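Local coordinates for protein alpha-1,3-glucanase (Streptomyces thermodiastaticus, PDB 7C7D) that probably hydrolyses internal alpha-1,3-glucosidic linkages of alpha-1,3-glucans, as a thermostable glycoside hydrolase of family GH87, at residues S224-A227 against F228-I232. Numbering follows the deposited sequence.
Sequences STQA and FRDAI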
# COMPACT_ATOMS: atom_id res chain seq x y z
N SER A 224 17.90 10.39 -21.04
CA SER A 224 18.84 9.29 -20.88
C SER A 224 18.28 7.96 -21.38
O SER A 224 18.94 6.93 -21.18
CB SER A 224 19.26 9.16 -19.42
OG SER A 224 20.15 10.20 -19.05
N THR A 225 17.09 7.94 -21.99
CA THR A 225 16.47 6.68 -22.38
C THR A 225 17.39 5.87 -23.30
O THR A 225 17.61 4.68 -23.07
CB THR A 225 15.12 6.92 -23.06
OG1 THR A 225 14.27 7.69 -22.20
CG2 THR A 225 14.43 5.59 -23.37
N GLN A 226 17.93 6.52 -24.33
CA GLN A 226 18.74 5.78 -25.29
C GLN A 226 20.01 5.24 -24.65
O GLN A 226 20.43 4.12 -24.94
CB GLN A 226 19.08 6.67 -26.49
CG GLN A 226 19.76 5.92 -27.62
CD GLN A 226 18.93 4.76 -28.14
OE1 GLN A 226 17.71 4.86 -28.24
NE2 GLN A 226 19.60 3.67 -28.48
N ALA A 227 20.63 6.03 -23.76
CA ALA A 227 21.82 5.56 -23.06
C ALA A 227 21.52 4.32 -22.21
O ALA A 227 22.30 3.37 -22.20
CB ALA A 227 22.40 6.67 -22.19
N PHE A 228 20.40 4.33 -21.49
CA PHE A 228 20.03 3.15 -20.71
C PHE A 228 19.79 1.96 -21.63
O PHE A 228 20.23 0.84 -21.34
CB PHE A 228 18.78 3.43 -19.88
CG PHE A 228 19.06 4.09 -18.55
CD1 PHE A 228 19.80 5.26 -18.48
CD2 PHE A 228 18.56 3.54 -17.38
CE1 PHE A 228 20.05 5.86 -17.25
CE2 PHE A 228 18.81 4.13 -16.16
CZ PHE A 228 19.55 5.29 -16.09
N ARG A 229 19.10 2.19 -22.74
CA ARG A 229 18.88 1.14 -23.73
C ARG A 229 20.20 0.59 -24.24
O ARG A 229 20.38 -0.63 -24.33
CB ARG A 229 18.06 1.76 -24.87
CG ARG A 229 17.46 0.83 -25.88
CD ARG A 229 16.56 1.69 -26.76
NE ARG A 229 15.98 0.97 -27.89
CZ ARG A 229 15.53 1.58 -28.97
NH1 ARG A 229 15.59 2.90 -29.06
NH2 ARG A 229 15.01 0.87 -29.97
N ASP A 230 21.15 1.47 -24.56
CA ASP A 230 22.45 1.03 -25.06
C ASP A 230 23.22 0.26 -24.00
O ASP A 230 23.90 -0.73 -24.31
CB ASP A 230 23.26 2.24 -25.54
CG ASP A 230 22.69 2.88 -26.80
OD1 ASP A 230 21.89 2.22 -27.49
OD2 ASP A 230 23.06 4.03 -27.09
N ALA A 231 23.16 0.71 -22.74
CA ALA A 231 23.86 0.01 -21.68
C ALA A 231 23.29 -1.38 -21.47
O ALA A 231 24.04 -2.35 -21.30
CB ALA A 231 23.80 0.82 -20.38
N ILE A 232 21.96 -1.51 -21.48
CA ILE A 232 21.32 -2.81 -21.33
C ILE A 232 21.78 -3.76 -22.43
O ILE A 232 22.11 -4.93 -22.17
CB ILE A 232 19.79 -2.65 -21.29
CG1 ILE A 232 19.37 -1.97 -19.99
CG2 ILE A 232 19.10 -4.00 -21.45
CD1 ILE A 232 17.93 -1.51 -19.99
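S224 O accepts the backbone N-H of F228 at 3.0 Å, the first of the i to i+4 bonds of helix 225-234. S224 sits at the N-cap position, but its OG turns to the backbone N of D217 instead of capping; its CB touches the F228 ring at CE1, 4.0 Å away. T225 O accepts R229 N at 2.9 Å, while T225 OG1 is hydrogen-bonded to D223 OD1 and to G251 N. This short helix, between strands 209-210 and 238-242, lies at the end of the parallel beta-helix where its strands begin, in the pectate lyase-like domain, with F228 touching I242 and A231 touching V240 of strand 238-242. On the solvent side, Q226 bends back over the next turn: CG stands anti to the backbone N (chi1 -172°) and the chain bends at chi2, laying the amide between two partners. Q226 O accepts D230 N at 2.8 Å. Its OE1 receives R229 NH1 on a lone pair at 3.0 Å, from an extended arginine whose guanidinium plane is turned 63° from the amide. Its NE2 donates to D230 OD1 at 2.9 Å, from above the carboxylate plane; both side-chain bonds are bent, each with an N-H...acceptor angle of 132°. An alanine in place of D230 would probably leave Q226 NE2 without this acceptor and the amide freer to turn away from R229. A227 O closes the next turn on A231 N at 2.8 Å.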